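Local structure of major extracellular endoglucanase (Xanthomonas campestris pv. campestris, 4TUF) at residues V22-F27 / V57-C62. The protein catalyses, through this catalytic domain of a longer secreted enzyme, the endohydrolysis of beta-1,4-glucosidic linkages in cellulose, lichenin and cereal beta-D-glucans. Numbering follows the deposited sequence.
Sequences VNVFGF and VRLPFC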
loop_
_atom_site.group_PDB
_atom_site.type_symbol
_atom_site.label_atom_id
_atom_site.label_comp_id
_atom_site.label_asym_id
_atom_site.label_seq_id
_atom_site.Cartn_x
_atom_site.Cartn_y
_atom_site.Cartn_z
ATOM N N VAL A 22 -6.012 -5.567 1.818
ATOM C CA VAL A 22 -4.825 -6.333 2.146
ATOM C C VAL A 22 -3.835 -6.205 0.987
ATOM O O VAL A 22 -4.235 -6.021 -0.159
ATOM C CB VAL A 22 -5.169 -7.818 2.427
ATOM C CG1 VAL A 22 -5.672 -8.504 1.166
ATOM C CG2 VAL A 22 -3.971 -8.559 3.012
ATOM N N ASN A 23 -2.542 -6.265 1.296
ATOM C CA ASN A 23 -1.492 -6.265 0.279
ATOM C C ASN A 23 -1.229 -7.654 -0.297
ATOM O O ASN A 23 -1.112 -8.626 0.447
ATOM C CB ASN A 23 -0.191 -5.718 0.863
ATOM C CG ASN A 23 -0.223 -4.219 1.069
ATOM O OD1 ASN A 23 0.231 -3.455 0.213
ATOM N ND2 ASN A 23 -0.759 -3.786 2.209
ATOM N N VAL A 24 -1.126 -7.736 -1.621
ATOM C CA VAL A 24 -0.829 -8.992 -2.306
ATOM C C VAL A 24 0.442 -8.840 -3.135
ATOM O O VAL A 24 0.396 -8.280 -4.229
ATOM C CB VAL A 24 -1.981 -9.422 -3.232
ATOM C CG1 VAL A 24 -1.665 -10.763 -3.878
ATOM C CG2 VAL A 24 -3.295 -9.488 -2.463
ATOM N N PHE A 25 1.575 -9.332 -2.637
ATOM C CA PHE A 25 2.891 -9.146 -3.246
ATOM C C PHE A 25 3.240 -10.207 -4.281
ATOM O O PHE A 25 2.621 -11.269 -4.322
ATOM C CB PHE A 25 3.975 -9.147 -2.162
ATOM C CG PHE A 25 3.977 -7.920 -1.303
ATOM C CD1 PHE A 25 3.076 -7.783 -0.271
ATOM C CD2 PHE A 25 4.885 -6.899 -1.532
ATOM C CE1 PHE A 25 3.076 -6.650 0.510
ATOM C CE2 PHE A 25 4.889 -5.767 -0.750
ATOM C CZ PHE A 25 3.985 -5.642 0.275
ATOM N N GLY A 26 4.281 -9.935 -5.061
ATOM C CA GLY A 26 4.791 -10.870 -6.037
ATOM C C GLY A 26 5.171 -10.162 -7.324
ATOM O O GLY A 26 6.276 -10.352 -7.840
ATOM N N PHE A 27 4.265 -9.331 -7.835
ATOM C CA PHE A 27 4.461 -8.673 -9.126
ATOM C C PHE A 27 5.605 -7.657 -9.108
ATOM O O PHE A 27 5.982 -7.127 -10.153
ATOM C CB PHE A 27 3.171 -7.978 -9.582
ATOM C CG PHE A 27 2.128 -8.915 -10.133
ATOM C CD1 PHE A 27 2.299 -9.512 -11.371
ATOM C CD2 PHE A 27 0.969 -9.184 -9.420
ATOM C CE1 PHE A 27 1.344 -10.371 -11.882
ATOM C CE2 PHE A 27 0.011 -10.041 -9.925
ATOM C CZ PHE A 27 0.198 -10.636 -11.157
ATOM N N VAL A 57 -7.695 -4.648 -2.541
ATOM C CA VAL A 57 -6.368 -5.225 -2.676
ATOM C C VAL A 57 -5.365 -4.166 -3.144
ATOM O O VAL A 57 -5.651 -3.374 -4.044
ATOM C CB VAL A 57 -6.394 -6.423 -3.663
ATOM C CG1 VAL A 57 -5.116 -6.507 -4.474
ATOM C CG2 VAL A 57 -6.648 -7.722 -2.921
ATOM N N ARG A 58 -4.196 -4.146 -2.513
ATOM C CA ARG A 58 -3.101 -3.297 -2.953
ATOM C C ARG A 58 -2.076 -4.159 -3.692
ATOM O O ARG A 58 -1.513 -5.083 -3.111
ATOM C CB ARG A 58 -2.465 -2.584 -1.759
ATOM C CG ARG A 58 -1.409 -1.534 -2.100
ATOM C CD ARG A 58 -1.004 -0.799 -0.829
ATOM N NE ARG A 58 0.013 0.233 -1.024
ATOM C CZ ARG A 58 1.314 0.050 -0.819
ATOM N NH1 ARG A 58 1.766 -1.135 -0.425
ATOM N NH2 ARG A 58 2.165 1.051 -1.006
ATOM N N LEU A 59 -1.850 -3.859 -4.969
ATOM C CA LEU A 59 -0.971 -4.660 -5.828
ATOM C C LEU A 59 0.375 -4.005 -6.125
ATOM O O LEU A 59 0.471 -3.154 -7.010
ATOM C CB LEU A 59 -1.661 -4.961 -7.161
ATOM C CG LEU A 59 -2.425 -6.270 -7.318
ATOM C CD1 LEU A 59 -2.802 -6.457 -8.774
ATOM C CD2 LEU A 59 -1.591 -7.437 -6.824
ATOM N N PRO A 60 1.422 -4.399 -5.391
ATOM C CA PRO A 60 2.762 -3.951 -5.782
ATOM C C PRO A 60 3.154 -4.457 -7.173
ATOM O O PRO A 60 2.808 -5.573 -7.543
ATOM C CB PRO A 60 3.665 -4.562 -4.701
ATOM C CG PRO A 60 2.765 -4.743 -3.511
ATOM C CD PRO A 60 1.415 -5.085 -4.087
ATOM N N PHE A 61 3.854 -3.629 -7.938
ATOM C CA PHE A 61 4.417 -4.051 -9.217
ATOM C C PHE A 61 5.773 -3.371 -9.420
ATOM O O PHE A 61 6.156 -2.498 -8.650
ATOM C CB PHE A 61 3.473 -3.717 -10.373
ATOM C CG PHE A 61 3.322 -2.240 -10.624
ATOM C CD1 PHE A 61 4.178 -1.575 -11.496
ATOM C CD2 PHE A 61 2.328 -1.513 -9.985
ATOM C CE1 PHE A 61 4.048 -0.211 -11.719
ATOM C CE2 PHE A 61 2.194 -0.155 -10.203
ATOM C CZ PHE A 61 3.055 0.498 -11.073
ATOM N N CYS A 62 6.492 -3.773 -10.459
ATOM C CA CYS A 62 7.771 -3.166 -10.797
ATOM C C CYS A 62 7.782 -2.932 -12.300
ATOM O O CYS A 62 6.982 -3.534 -13.013
ATOM C CB CYS A 62 8.931 -4.063 -10.362
ATOM S SG CYS A 62 9.024 -5.661 -11.222
HETATM O O HOH W 1 2.110 -7.922 -6.492
#
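V57, which also packs on F99 of helix 88-102, meets V24 through its methyls, CG2 lying 3.8 Å from V24 CG2. At R58 the two strands pair through the backbone: R58 N donates to V22 O, and R58 O accepts from V24 N at 3.1 Å. The R58 side chain, with CG anti to the backbone N (chi1 -173°), runs out alongside N23, and NH1 donates to N23 OD1 (2.9 Å) within the guanidinium plane. NH1 also forms a salt bridge with E278, the probable nucleophile, while NH2 pairs with D153 and E196; N23 ND2 hydrogen-bonds to the carbonyls of G277 and Y311. The pairing illustrates the beta-alpha-beta unit of a TIM barrel: strands 16-23 and 56-61, joined through helix 42-51, lie parallel, and their C-terminal ends face the active site of this family 5 glycosidase. Beyond, L59 CD2 lies at the edge of the F27 ring, 4.0 Å from F27 CD2. In one of two F25 conformers, P60 CG lies over a ring face, a tentative CH-pi contact. Past the paired residues, one water donates to V24 O and P60 O and accepts from F27 N. C62 N then makes a weak hydrogen bond to F27 O, and C62 SG forms a disulfide with C115.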